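Local structure of endo-beta-1,4-glucanase (cellulase B) (Bacillus halodurans, 4V2X) at residues Y122-Q127 / R173-Q178; E160-Y165 / H212-D217; G167-Y172 / D216-V221; E193-P198 / V239-E244. The protein hydrolyses beta-1,4-linked glucans as a three-module family 5 endoglucanase, its CBM46 module contributing to the breakdown of xyloglucan and beta-1,3-1,4-glucans. All blocks are in the same frame, centred on the assembly; numbering follows the deposited sequence.

Contact 1 of 4, residues Y122-Q127 / R173-Q178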
loop_
_atom_site.group_PDB
_atom_site.type_symbol
_atom_site.label_atom_id
_atom_site.label_comp_id
_atom_site.label_asym_id
_atom_site.label_seq_id
_atom_site.Cartn_x
_atom_site.Cartn_y
_atom_site.Cartn_z
ATOM N N TYR A 122 17.960 -6.510 -23.251
ATOM C CA TYR A 122 17.954 -7.848 -22.649
ATOM C C TYR A 122 17.333 -8.919 -23.556
ATOM O O TYR A 122 16.401 -9.628 -23.145
ATOM C CB TYR A 122 17.211 -7.805 -21.316
ATOM C CG TYR A 122 17.877 -6.932 -20.291
ATOM C CD1 TYR A 122 18.975 -7.395 -19.579
ATOM C CD2 TYR A 122 17.412 -5.647 -20.025
ATOM C CE1 TYR A 122 19.593 -6.610 -18.630
ATOM C CE2 TYR A 122 18.030 -4.847 -19.075
ATOM C CZ TYR A 122 19.116 -5.337 -18.381
ATOM O OH TYR A 122 19.734 -4.570 -17.423
ATOM N N PRO A 123 17.854 -9.051 -24.789
ATOM C CA PRO A 123 17.215 -9.969 -25.728
ATOM C C PRO A 123 17.295 -11.422 -25.275
ATOM O O PRO A 123 18.371 -11.908 -24.922
ATOM C CB PRO A 123 18.018 -9.767 -27.022
ATOM C CG PRO A 123 19.348 -9.275 -26.566
ATOM C CD PRO A 123 19.046 -8.410 -25.373
ATOM N N ILE A 124 16.158 -12.104 -25.289
ATOM C CA ILE A 124 16.121 -13.501 -24.885
ATOM C C ILE A 124 16.771 -14.330 -25.987
ATOM O O ILE A 124 16.471 -14.129 -27.169
ATOM C CB ILE A 124 14.680 -13.979 -24.616
ATOM C CG1 ILE A 124 14.096 -13.224 -23.418
ATOM C CG2 ILE A 124 14.659 -15.484 -24.362
ATOM C CD1 ILE A 124 12.599 -13.375 -23.259
ATOM N N ASP A 125 17.675 -15.232 -25.601
ATOM C CA ASP A 125 18.273 -16.180 -26.542
ATOM C C ASP A 125 17.153 -16.891 -27.297
ATOM O O ASP A 125 16.356 -17.599 -26.686
ATOM C CB ASP A 125 19.147 -17.211 -25.810
ATOM C CG ASP A 125 19.659 -18.327 -26.740
ATOM O OD1 ASP A 125 19.857 -18.081 -27.944
ATOM O OD2 ASP A 125 19.852 -19.464 -26.270
ATOM N N PRO A 126 17.088 -16.714 -28.629
ATOM C CA PRO A 126 15.988 -17.336 -29.386
ATOM C C PRO A 126 15.991 -18.864 -29.363
ATOM O O PRO A 126 14.938 -19.490 -29.499
ATOM C CB PRO A 126 16.199 -16.838 -30.827
ATOM C CG PRO A 126 17.290 -15.850 -30.792
ATOM C CD PRO A 126 17.972 -15.881 -29.470
ATOM N N GLN A 127 17.166 -19.461 -29.208
ATOM C CA GLN A 127 17.291 -20.912 -29.199
ATOM C C GLN A 127 16.694 -21.471 -27.918
ATOM O O GLN A 127 15.938 -22.443 -27.927
ATOM C CB GLN A 127 18.760 -21.325 -29.330
ATOM C CG GLN A 127 19.283 -21.320 -30.762
ATOM C CD GLN A 127 19.373 -19.939 -31.386
ATOM O OE1 GLN A 127 20.243 -19.142 -31.039
ATOM N NE2 GLN A 127 18.484 -19.656 -32.332
ATOM N N ARG A 173 10.511 -5.270 -17.328
ATOM C CA ARG A 173 9.648 -4.812 -18.414
ATOM C C ARG A 173 10.067 -5.442 -19.739
ATOM O O ARG A 173 9.230 -5.943 -20.483
ATOM C CB ARG A 173 9.685 -3.283 -18.510
ATOM C CG ARG A 173 9.058 -2.694 -19.764
ATOM C CD ARG A 173 8.982 -1.179 -19.666
ATOM N NE ARG A 173 7.808 -0.744 -18.921
ATOM C CZ ARG A 173 6.587 -0.689 -19.441
ATOM N NH1 ARG A 173 6.392 -1.043 -20.703
ATOM N NH2 ARG A 173 5.563 -0.288 -18.702
ATOM N N SER A 174 11.364 -5.418 -20.025
ATOM C CA SER A 174 11.858 -5.964 -21.285
ATOM C C SER A 174 11.506 -7.442 -21.448
ATOM O O SER A 174 11.068 -7.871 -22.513
ATOM C CB SER A 174 13.367 -5.785 -21.413
ATOM O OG SER A 174 13.811 -6.405 -22.610
ATOM N N LEU A 175 11.692 -8.218 -20.388
ATOM C CA LEU A 175 11.427 -9.648 -20.464
ATOM C C LEU A 175 9.948 -9.914 -20.701
ATOM O O LEU A 175 9.599 -10.717 -21.564
ATOM C CB LEU A 175 11.926 -10.373 -19.207
ATOM C CG LEU A 175 13.445 -10.450 -19.030
ATOM C CD1 LEU A 175 13.789 -11.227 -17.770
ATOM C CD2 LEU A 175 14.137 -11.084 -20.223
ATOM N N TRP A 176 9.077 -9.223 -19.967
ATOM C CA TRP A 176 7.650 -9.457 -20.123
ATOM C C TRP A 176 7.092 -8.875 -21.417
ATOM O O TRP A 176 6.140 -9.413 -21.963
ATOM C CB TRP A 176 6.856 -8.970 -18.911
ATOM C CG TRP A 176 6.788 -10.035 -17.856
ATOM C CD1 TRP A 176 7.226 -9.951 -16.572
ATOM C CD2 TRP A 176 6.288 -11.366 -18.028
ATOM N NE1 TRP A 176 7.012 -11.144 -15.922
ATOM C CE2 TRP A 176 6.437 -12.029 -16.797
ATOM C CE3 TRP A 176 5.714 -12.057 -19.102
ATOM C CZ2 TRP A 176 6.041 -13.354 -16.607
ATOM C CZ3 TRP A 176 5.324 -13.374 -18.914
ATOM C CH2 TRP A 176 5.483 -14.004 -17.673
ATOM N N GLU A 177 7.688 -7.792 -21.907
ATOM C CA GLU A 177 7.359 -7.305 -23.249
ATOM C C GLU A 177 7.665 -8.373 -24.305
ATOM O O GLU A 177 6.823 -8.669 -25.154
ATOM C CB GLU A 177 8.102 -5.998 -23.556
ATOM C CG GLU A 177 7.458 -4.782 -22.910
ATOM C CD GLU A 177 8.226 -3.494 -23.135
ATOM O OE1 GLU A 177 9.333 -3.537 -23.714
ATOM O OE2 GLU A 177 7.718 -2.431 -22.720
ATOM N N GLN A 178 8.848 -8.976 -24.221
ATOM C CA GLN A 178 9.261 -10.018 -25.168
ATOM C C GLN A 178 8.409 -11.275 -25.091
ATOM O O GLN A 178 8.006 -11.810 -26.121
ATOM C CB GLN A 178 10.720 -10.413 -24.943
ATOM C CG GLN A 178 11.726 -9.355 -25.369
ATOM C CD GLN A 178 13.148 -9.771 -25.052
ATOM O OE1 GLN A 178 13.713 -10.623 -25.727
ATOM N NE2 GLN A 178 13.728 -9.186 -24.015
#

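Contact 2 of 4, residues E160-Y165 / H212-D217. With CA (calcium ion), chain B.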
loop_
_atom_site.group_PDB
_atom_site.type_symbol
_atom_site.label_atom_id
_atom_site.label_comp_id
_atom_site.label_asym_id
_atom_site.label_seq_id
_atom_site.Cartn_x
_atom_site.Cartn_y
_atom_site.Cartn_z
ATOM N N GLU A 160 16.844 -7.030 -6.161
ATOM C CA GLU A 160 17.644 -5.802 -6.104
ATOM C C GLU A 160 16.797 -4.547 -6.169
ATOM O O GLU A 160 17.308 -3.460 -5.912
ATOM C CB GLU A 160 18.628 -5.726 -7.284
ATOM C CG GLU A 160 19.741 -6.761 -7.304
ATOM C CD GLU A 160 20.606 -6.645 -8.554
ATOM O OE1 GLU A 160 20.729 -5.536 -9.122
ATOM O OE2 GLU A 160 21.165 -7.665 -8.979
ATOM N N MET A 161 15.524 -4.692 -6.531
ATOM C CA MET A 161 14.659 -3.554 -6.848
ATOM C C MET A 161 14.624 -2.473 -5.772
ATOM O O MET A 161 14.458 -1.288 -6.090
ATOM C CB MET A 161 13.239 -4.055 -7.125
ATOM C CG MET A 161 12.321 -3.032 -7.763
ATOM S SD MET A 161 10.710 -3.801 -7.994
ATOM C CE MET A 161 9.723 -2.400 -8.498
ATOM N N GLU A 162 14.764 -2.861 -4.507
ATOM C CA GLU A 162 14.678 -1.888 -3.421
ATOM C C GLU A 162 15.721 -0.781 -3.531
ATOM O O GLU A 162 15.423 0.369 -3.221
ATOM C CB GLU A 162 14.781 -2.568 -2.061
ATOM C CG GLU A 162 14.730 -1.597 -0.903
ATOM C CD GLU A 162 14.341 -2.261 0.389
ATOM O OE1 GLU A 162 15.010 -3.248 0.773
ATOM O OE2 GLU A 162 13.363 -1.791 1.007
ATOM N N HIS A 163 16.931 -1.124 -3.962
ATOM C CA HIS A 163 18.000 -0.127 -4.130
ATOM C C HIS A 163 18.390 0.087 -5.594
ATOM O O HIS A 163 19.392 0.735 -5.893
ATOM C CB HIS A 163 19.211 -0.532 -3.297
ATOM C CG HIS A 163 18.921 -0.604 -1.832
ATOM N ND1 HIS A 163 18.763 0.519 -1.053
ATOM C CD2 HIS A 163 18.750 -1.662 -1.005
ATOM C CE1 HIS A 163 18.507 0.159 0.191
ATOM N NE2 HIS A 163 18.494 -1.160 0.247
ATOM N N ASN A 164 17.572 -0.435 -6.501
ATOM C CA ASN A 164 17.795 -0.294 -7.933
ATOM C C ASN A 164 16.453 -0.371 -8.657
ATOM O O ASN A 164 16.211 -1.287 -9.434
ATOM C CB ASN A 164 18.744 -1.381 -8.430
ATOM C CG ASN A 164 19.188 -1.161 -9.870
ATOM O OD1 ASN A 164 18.934 -0.111 -10.460
ATOM N ND2 ASN A 164 19.834 -2.167 -10.446
ATOM N N TYR A 165 15.601 0.613 -8.396
ATOM C CA TYR A 165 14.210 0.579 -8.843
ATOM C C TYR A 165 14.116 0.533 -10.364
ATOM O O TYR A 165 13.545 -0.405 -10.928
ATOM C CB TYR A 165 13.420 1.780 -8.290
ATOM C CG TYR A 165 11.941 1.647 -8.540
ATOM C CD1 TYR A 165 11.394 1.995 -9.770
ATOM C CD2 TYR A 165 11.093 1.135 -7.562
ATOM C CE1 TYR A 165 10.049 1.844 -10.021
ATOM C CE2 TYR A 165 9.740 0.993 -7.801
ATOM C CZ TYR A 165 9.229 1.353 -9.036
ATOM O OH TYR A 165 7.900 1.199 -9.301
ATOM N N HIS A 212 6.409 -4.527 0.150
ATOM C CA HIS A 212 5.047 -4.756 -0.361
ATOM C C HIS A 212 4.768 -3.852 -1.545
ATOM O O HIS A 212 4.182 -4.279 -2.539
ATOM C CB HIS A 212 4.006 -4.520 0.730
ATOM C CG HIS A 212 4.252 -5.321 1.964
ATOM N ND1 HIS A 212 4.236 -6.699 1.969
ATOM C CD2 HIS A 212 4.555 -4.941 3.226
ATOM C CE1 HIS A 212 4.501 -7.132 3.190
ATOM N NE2 HIS A 212 4.704 -6.085 3.969
ATOM N N ALA A 213 5.200 -2.598 -1.438
ATOM C CA ALA A 213 4.991 -1.637 -2.513
ATOM C C ALA A 213 5.721 -2.026 -3.789
ATOM O O ALA A 213 5.205 -1.827 -4.893
ATOM C CB ALA A 213 5.413 -0.249 -2.066
ATOM N N LEU A 214 6.924 -2.580 -3.635
ATOM C CA LEU A 214 7.701 -3.039 -4.782
ATOM C C LEU A 214 6.992 -4.189 -5.498
ATOM O O LEU A 214 6.912 -4.211 -6.721
ATOM C CB LEU A 214 9.104 -3.470 -4.347
ATOM C CG LEU A 214 9.963 -2.402 -3.659
ATOM C CD1 LEU A 214 11.242 -3.015 -3.119
ATOM C CD2 LEU A 214 10.287 -1.257 -4.604
ATOM N N LEU A 215 6.479 -5.153 -4.740
ATOM C CA LEU A 215 5.785 -6.289 -5.354
ATOM C C LEU A 215 4.502 -5.839 -6.062
ATOM O O LEU A 215 4.197 -6.298 -7.168
ATOM C CB LEU A 215 5.485 -7.389 -4.330
ATOM C CG LEU A 215 4.711 -8.597 -4.872
ATOM C CD1 LEU A 215 5.369 -9.230 -6.091
ATOM C CD2 LEU A 215 4.537 -9.624 -3.773
ATOM N N ASP A 216 3.770 -4.911 -5.460
ATOM C CA ASP A 216 2.598 -4.368 -6.144
ATOM C C ASP A 216 2.996 -3.785 -7.503
ATOM O O ASP A 216 2.318 -4.003 -8.496
ATOM C CB ASP A 216 1.896 -3.298 -5.318
ATOM C CG ASP A 216 0.847 -2.553 -6.122
ATOM O OD1 ASP A 216 1.215 -1.553 -6.794
ATOM O OD2 ASP A 216 -0.335 -2.980 -6.123
ATOM N N ASP A 217 4.093 -3.035 -7.535
ATOM C CA ASP A 217 4.567 -2.439 -8.785
ATOM C C ASP A 217 4.943 -3.491 -9.836
ATOM O O ASP A 217 4.619 -3.332 -11.010
ATOM C CB ASP A 217 5.748 -1.507 -8.528
ATOM C CG ASP A 217 5.349 -0.232 -7.806
ATOM O OD1 ASP A 217 4.138 0.012 -7.594
ATOM O OD2 ASP A 217 6.255 0.546 -7.461
HETATM CA CA CA B . 1.993 0.655 -6.860
HETATM O O HOH W 1 3.105 0.075 -4.802
HETATM O O HOH W 2 -0.070 0.921 -5.644
#

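Contact 3 of 4, residues G167-Y172 / D216-V221. With CA (calcium ion), chain B.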
loop_
_atom_site.group_PDB
_atom_site.type_symbol
_atom_site.label_atom_id
_atom_site.label_comp_id
_atom_site.label_asym_id
_atom_site.label_seq_id
_atom_site.Cartn_x
_atom_site.Cartn_y
_atom_site.Cartn_z
ATOM N N GLY A 167 16.521 0.172 -12.650
ATOM C CA GLY A 167 17.337 -0.886 -13.251
ATOM C C GLY A 167 16.609 -2.220 -13.323
ATOM O O GLY A 167 16.608 -2.891 -14.363
ATOM N N VAL A 168 15.990 -2.615 -12.217
ATOM C CA VAL A 168 15.202 -3.845 -12.201
ATOM C C VAL A 168 13.978 -3.695 -13.091
ATOM O O VAL A 168 13.663 -4.594 -13.875
ATOM C CB VAL A 168 14.793 -4.244 -10.769
ATOM C CG1 VAL A 168 13.712 -5.315 -10.780
ATOM C CG2 VAL A 168 16.011 -4.730 -9.997
ATOM N N MET A 169 13.297 -2.557 -12.988
ATOM C CA MET A 169 12.077 -2.343 -13.766
ATOM C C MET A 169 12.326 -2.410 -15.278
ATOM O O MET A 169 11.537 -3.012 -16.008
ATOM C CB MET A 169 11.414 -1.013 -13.387
ATOM C CG MET A 169 10.493 -1.087 -12.172
ATOM S SD MET A 169 9.077 -2.217 -12.304
ATOM C CE MET A 169 8.717 -2.091 -14.046
ATOM N N VAL A 170 13.423 -1.812 -15.739
ATOM C CA VAL A 170 13.790 -1.861 -17.159
ATOM C C VAL A 170 13.968 -3.305 -17.650
ATOM O O VAL A 170 13.445 -3.681 -18.692
ATOM C CB VAL A 170 15.078 -1.046 -17.444
ATOM C CG1 VAL A 170 15.653 -1.379 -18.813
ATOM C CG2 VAL A 170 14.795 0.450 -17.341
ATOM N N LYS A 171 14.707 -4.100 -16.889
ATOM C CA LYS A 171 14.964 -5.499 -17.236
ATOM C C LYS A 171 13.694 -6.357 -17.195
ATOM O O LYS A 171 13.422 -7.129 -18.117
ATOM C CB LYS A 171 16.010 -6.060 -16.278
ATOM C CG LYS A 171 16.560 -7.419 -16.670
ATOM C CD LYS A 171 17.752 -7.771 -15.805
ATOM C CE LYS A 171 18.232 -9.191 -16.049
ATOM N NZ LYS A 171 19.476 -9.463 -15.299
ATOM N N TYR A 172 12.923 -6.203 -16.123
ATOM C CA TYR A 172 11.653 -6.913 -15.940
ATOM C C TYR A 172 10.666 -6.566 -17.054
ATOM O O TYR A 172 10.068 -7.457 -17.656
ATOM C CB TYR A 172 11.085 -6.542 -14.573
ATOM C CG TYR A 172 9.796 -7.195 -14.147
ATOM C CD1 TYR A 172 9.781 -8.469 -13.586
ATOM C CD2 TYR A 172 8.593 -6.503 -14.222
ATOM C CE1 TYR A 172 8.600 -9.052 -13.148
ATOM C CE2 TYR A 172 7.410 -7.077 -13.787
ATOM C CZ TYR A 172 7.417 -8.345 -13.253
ATOM O OH TYR A 172 6.228 -8.878 -12.823
ATOM N N ASP A 216 3.770 -4.911 -5.460
ATOM C CA ASP A 216 2.598 -4.368 -6.144
ATOM C C ASP A 216 2.996 -3.785 -7.503
ATOM O O ASP A 216 2.318 -4.003 -8.496
ATOM C CB ASP A 216 1.896 -3.298 -5.318
ATOM C CG ASP A 216 0.847 -2.553 -6.122
ATOM O OD1 ASP A 216 1.215 -1.553 -6.794
ATOM O OD2 ASP A 216 -0.335 -2.980 -6.123
ATOM N N ASP A 217 4.093 -3.035 -7.535
ATOM C CA ASP A 217 4.567 -2.439 -8.785
ATOM C C ASP A 217 4.943 -3.491 -9.836
ATOM O O ASP A 217 4.619 -3.332 -11.010
ATOM C CB ASP A 217 5.748 -1.507 -8.528
ATOM C CG ASP A 217 5.349 -0.232 -7.806
ATOM O OD1 ASP A 217 4.138 0.012 -7.594
ATOM O OD2 ASP A 217 6.255 0.546 -7.461
ATOM N N LEU A 218 5.625 -4.558 -9.425
ATOM C CA LEU A 218 5.998 -5.622 -10.364
ATOM C C LEU A 218 4.766 -6.310 -10.926
ATOM O O LEU A 218 4.676 -6.559 -12.120
ATOM C CB LEU A 218 6.885 -6.674 -9.693
ATOM C CG LEU A 218 8.304 -6.270 -9.326
ATOM C CD1 LEU A 218 8.938 -7.399 -8.536
ATOM C CD2 LEU A 218 9.141 -5.954 -10.557
ATOM N N ASN A 219 3.823 -6.628 -10.055
ATOM C CA ASN A 219 2.584 -7.252 -10.491
ATOM C C ASN A 219 1.794 -6.346 -11.433
ATOM O O ASN A 219 1.166 -6.810 -12.381
ATOM C CB ASN A 219 1.723 -7.648 -9.287
ATOM C CG ASN A 219 2.202 -8.930 -8.616
ATOM O OD1 ASN A 219 2.822 -9.779 -9.250
ATOM N ND2 ASN A 219 1.892 -9.083 -7.330
ATOM N N THR A 220 1.839 -5.049 -11.157
ATOM C CA THR A 220 1.039 -4.070 -11.888
ATOM C C THR A 220 1.612 -3.784 -13.270
ATOM O O THR A 220 0.874 -3.726 -14.254
ATOM C CB THR A 220 0.942 -2.773 -11.070
ATOM O OG1 THR A 220 0.273 -3.063 -9.845
ATOM C CG2 THR A 220 0.172 -1.677 -11.821
ATOM N N VAL A 221 2.925 -3.605 -13.348
ATOM C CA VAL A 221 3.562 -3.372 -14.635
ATOM C C VAL A 221 3.443 -4.603 -15.546
ATOM O O VAL A 221 3.278 -4.483 -16.752
ATOM C CB VAL A 221 5.027 -2.906 -14.486
ATOM C CG1 VAL A 221 5.906 -3.984 -13.874
ATOM C CG2 VAL A 221 5.566 -2.444 -15.838
HETATM CA CA CA B . 1.993 0.655 -6.860
HETATM O O HOH W 1 3.105 0.075 -4.802
HETATM O O HOH W 2 -0.070 0.921 -5.644
#

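Contact 4 of 4, residues E193-P198 / V239-E244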
loop_
_atom_site.group_PDB
_atom_site.type_symbol
_atom_site.label_atom_id
_atom_site.label_comp_id
_atom_site.label_asym_id
_atom_site.label_seq_id
_atom_site.Cartn_x
_atom_site.Cartn_y
_atom_site.Cartn_z
ATOM N N GLU A 193 2.577 -16.111 -15.229
ATOM C CA GLU A 193 2.793 -15.827 -13.803
ATOM C C GLU A 193 3.948 -14.835 -13.675
ATOM O O GLU A 193 5.042 -15.076 -14.180
ATOM C CB GLU A 193 3.121 -17.129 -13.075
ATOM C CG GLU A 193 3.492 -17.006 -11.605
ATOM C CD GLU A 193 4.050 -18.303 -11.040
ATOM O OE1 GLU A 193 4.495 -19.168 -11.826
ATOM O OE2 GLU A 193 4.047 -18.462 -9.806
ATOM N N SER A 194 3.708 -13.723 -12.983
ATOM C CA SER A 194 4.607 -12.565 -13.010
ATOM C C SER A 194 6.032 -12.852 -12.538
ATOM O O SER A 194 6.998 -12.462 -13.200
ATOM C CB SER A 194 4.017 -11.445 -12.153
ATOM O OG SER A 194 3.825 -11.874 -10.820
ATOM N N VAL A 195 6.161 -13.515 -11.389
ATOM C CA VAL A 195 7.468 -13.801 -10.796
ATOM C C VAL A 195 7.309 -14.872 -9.724
ATOM O O VAL A 195 6.343 -14.851 -8.961
ATOM C CB VAL A 195 8.119 -12.530 -10.190
ATOM C CG1 VAL A 195 7.198 -11.845 -9.192
ATOM C CG2 VAL A 195 9.455 -12.861 -9.520
ATOM N N ASN A 196 8.254 -15.803 -9.666
ATOM C CA ASN A 196 8.233 -16.842 -8.634
ATOM C C ASN A 196 8.700 -16.337 -7.266
ATOM O O ASN A 196 9.748 -15.714 -7.166
ATOM C CB ASN A 196 9.142 -17.993 -9.041
ATOM C CG ASN A 196 9.028 -19.173 -8.104
ATOM O OD1 ASN A 196 7.953 -19.739 -7.956
ATOM N ND2 ASN A 196 10.131 -19.557 -7.480
ATOM N N GLU A 197 7.932 -16.627 -6.218
ATOM C CA GLU A 197 8.378 -16.421 -4.830
ATOM C C GLU A 197 9.109 -15.085 -4.619
ATOM O O GLU A 197 10.256 -15.049 -4.160
ATOM C CB GLU A 197 9.260 -17.604 -4.396
ATOM C CG GLU A 197 8.505 -18.927 -4.441
ATOM C CD GLU A 197 9.268 -20.141 -3.938
ATOM O OE1 GLU A 197 10.505 -20.098 -3.790
ATOM O OE2 GLU A 197 8.598 -21.172 -3.692
ATOM N N PRO A 198 8.447 -13.966 -4.957
ATOM C CA PRO A 198 9.119 -12.672 -4.880
ATOM C C PRO A 198 9.526 -12.273 -3.466
ATOM O O PRO A 198 8.796 -12.520 -2.514
ATOM C CB PRO A 198 8.073 -11.696 -5.429
ATOM C CG PRO A 198 6.773 -12.395 -5.257
ATOM C CD PRO A 198 7.081 -13.840 -5.486
ATOM N N VAL A 239 -1.385 -14.813 -13.427
ATOM C CA VAL A 239 -1.202 -15.384 -12.102
ATOM C C VAL A 239 -0.295 -14.468 -11.290
ATOM O O VAL A 239 0.826 -14.168 -11.705
ATOM C CB VAL A 239 -0.596 -16.806 -12.187
ATOM C CG1 VAL A 239 -0.489 -17.430 -10.799
ATOM C CG2 VAL A 239 -1.433 -17.697 -13.097
ATOM N N LEU A 240 -0.794 -14.013 -10.139
ATOM C CA LEU A 240 -0.072 -13.053 -9.305
ATOM C C LEU A 240 0.180 -13.632 -7.913
ATOM O O LEU A 240 -0.743 -14.118 -7.265
ATOM C CB LEU A 240 -0.863 -11.746 -9.172
ATOM C CG LEU A 240 -1.222 -11.007 -10.467
ATOM C CD1 LEU A 240 -2.025 -9.747 -10.161
ATOM C CD2 LEU A 240 0.021 -10.667 -11.278
ATOM N N PRO A 241 1.434 -13.567 -7.445
ATOM C CA PRO A 241 1.809 -14.151 -6.170
ATOM C C PRO A 241 1.714 -13.207 -4.983
ATOM O O PRO A 241 1.819 -11.988 -5.129
ATOM C CB PRO A 241 3.278 -14.491 -6.390
ATOM C CG PRO A 241 3.760 -13.367 -7.250
ATOM C CD PRO A 241 2.619 -13.094 -8.189
ATOM N N THR A 242 1.560 -13.787 -3.799
ATOM C CA THR A 242 1.900 -13.094 -2.565
ATOM C C THR A 242 3.422 -13.028 -2.408
ATOM O O THR A 242 4.165 -13.781 -3.055
ATOM C CB THR A 242 1.353 -13.838 -1.337
ATOM O OG1 THR A 242 1.815 -15.192 -1.372
ATOM C CG2 THR A 242 -0.145 -13.836 -1.325
ATOM N N MET A 243 3.882 -12.150 -1.523
ATOM C CA MET A 243 5.306 -12.096 -1.157
ATOM C C MET A 243 5.735 -13.469 -0.643
ATOM O O MET A 243 5.033 -14.078 0.181
ATOM C CB MET A 243 5.564 -11.040 -0.073
ATOM C CG MET A 243 7.028 -10.625 0.070
ATOM S SD MET A 243 7.626 -9.608 -1.299
ATOM C CE MET A 243 6.707 -8.103 -0.987
ATOM N N GLU A 244 6.863 -13.950 -1.165
ATOM C CA GLU A 244 7.422 -15.275 -0.834
ATOM C C GLU A 244 6.467 -16.430 -1.142
ATOM O O GLU A 244 6.699 -17.561 -0.709
ATOM C CB GLU A 244 7.862 -15.327 0.637
ATOM C CG GLU A 244 9.035 -14.421 0.964
ATOM C CD GLU A 244 9.552 -14.585 2.384
ATOM O OE1 GLU A 244 8.935 -15.311 3.192
ATOM O OE2 GLU A 244 10.596 -13.984 2.689
#

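Contact 1 of 4, residues Y122-Q127 / R173-Q178
The side-chain NE2 of Gln178 is turned to three oxygens. Its strongest bond crosses to the Tyr122 carbonyl, with NE2 2.8 Å from Tyr122 O. The bond is nearly straight (171°) and Tyr122 O lies in the plane of the Gln178 amide, yet NE2 stands above the Tyr122 carbonyl plane, 56° out of it. Two weak bonds run from NE2 to Ser174 O and Ser174 OG, one turn earlier in the same helix; Ser174 OG also bonds to Asp121 O. The other half of the amide works in the opposite sense: Ile124 N donates to Gln178 OE1 at 2.9 Å, in the carbonyl plane and on a lone pair. With both ends engaged, the amide cannot turn over without losing both bonds. Its extended chain beyond CG (chi2 177°) carries the amide out to the loop. Alongside, the Ile124 and Gln178 side chains slide past each other, Ile124 CD1 3.9 Å from Gln178 CB, while Ile124 CG1 rests 3.8 Å from Leu175 CD2, an apolar patch that Ile116 extends. Tyr122 adds its CB, 3.9 Å from Ser174 OG, and its ring then leads away. After Ile124, Asp125 is the N-cap of helix 126-141, its OD1 accepting a weak bond from Gln127 N. The arrangement thus fastens the loop entering one outer helix of the (beta/alpha)8 barrel to the flank of helix 165-183.

Contact 2 of 4, residues E160-Y165 / H212-D217
Tyr165 and Asp217 cross at about a right angle, ring and carboxylate planes 81° apart. The phenol OH donates to Asp217 OD2 at 2.6 Å; the oxygen sits at the ring's edge, whereas the hydroxyl comes from above the carboxylate plane, 46° out of it. Asp217 OD2 also forms a salt bridge with Lys261 of the second subunit. Tyr165 CG is anti to the backbone N (chi1 -170°), which sends the ring across to helix 209-227. A phenylalanine in its place would probably cost OD2 this hydroxyl bond, leaving calcium and that lysine to fix the carboxylate. Leu214 runs antiparallel to the tyrosine and forks over the loop: CD2 lies 3.9 Å from Tyr165 CD2 at the ring edge, and CD1 is 3.6 Å from Glu162 CA. Met161, fully extended, slides past Leu214, SD 4.0 Å from Leu214 CB. Asp217 OD1 binds calcium at 2.4 Å beside Asp216 OD1 and two waters; Asp216 and Asp217 of the second subunit also bind the ion, making this an intersubunit calcium site.

Contact 3 of 4, residues G167-Y172 / D216-V221
Two neighbouring outer helices of the (beta/alpha)8 barrel, 165-183 and 209-227, meet where Tyr172 lays its ring against Leu218. Leu218 CD2 stands over the centre of the ring in a CH-pi contact, 3.7 Å from the centroid and only 7° off the ring normal. The same tyrosine ends on the leucine's backbone, its OH donating to Leu218 O at 2.9 Å; the hydroxyl sits well above the carbonyl plane. A chi1 of -178°, which sets CG opposite the backbone N, carries the ring toward helix 209-227. Its edge is closed by Val221, whose CG1 comes within 3.4 Å of Tyr172 CE2. As expected for successive helices of beta-alpha-beta units in such a barrel, the segments run nearly parallel, their axes 11.2 Å apart and inclined by 27°. Met169, one turn before Tyr172, bends at chi2 and chi3 to bring its methyl tip to tip with Val221, a tight fit, while its SD lies 4.1 Å from Leu218 CD2. Within helix 209-227, Thr220 OG1 folds back to Asp216 O at 2.6 Å; Thr220 N reaches that oxygen from the opposite face of its plane, and Lys261 is a further partner of the threonine hydroxyl.

Contact 4 of 4, residues E193-P198 / V239-E244
Pro198 lays its ring obliquely against that of Pro241, CG to CG 3.7 Å, and Pro198 CG also lies near Thr242 O. An alanine here would probably open a gap beside Pro241 and let the turn carrying Glu197 shift more easily. Pro241 CG in turn meets Val195 O, and Ser194 OG presses 3.1 Å from Pro241 CD while bonding to Asn219. Beyond the rings, Pro198 O accepts from Glu244 N at 2.8 Å, in the carbonyl plane, and Met243, bent at chi2 and chi3, brings SD 3.4 Å from that same oxygen. At the other end the two segments form a parallel beta bridge: Glu193 and Val239 project to the same face, CB to CB 3.8 Å, and Ser194 N donates to Val239 O at 3.2 Å nearly along the C=O axis. The Glu193 carboxylate turns to Arg107 and Asn149. The proline contact thus lies between two backbone hydrogen bonds. Asn196-Glu197-Pro198 matches the Asn-Glu-Pro signature ending the fourth barrel strand of family 5 glycosidases, whose glutamate is the acid/base in relatives; here Glu197 bonds to His272 and lies close to Glu319, consistent with the active-site end of the (beta/alpha)8 barrel.

In the fold
From the N terminus, contact 1 opens first, in the loop before helix 126-141, and closes on helix 165-183. Before it closes, contacts 2 and 3 have opened at 160-165 and 167-172, so both cross it; they end together on helix 209-227, sharing Asp216 and Asp217. Contact 4 opens at 193-198, after contact 1 is complete, and closes at 239-244, crossing contacts 2 and 3. Helix 165-183 thus joins contacts 1 and 3, while Asn219 ties helix 209-227 to the end of strand 190-193 by a bond to Ser194 and packs on Leu240 and Pro241 of strand 238-241. Trp176 NE1, hydrogen-bonded to Ser194 O, links contact 1 to contact 4.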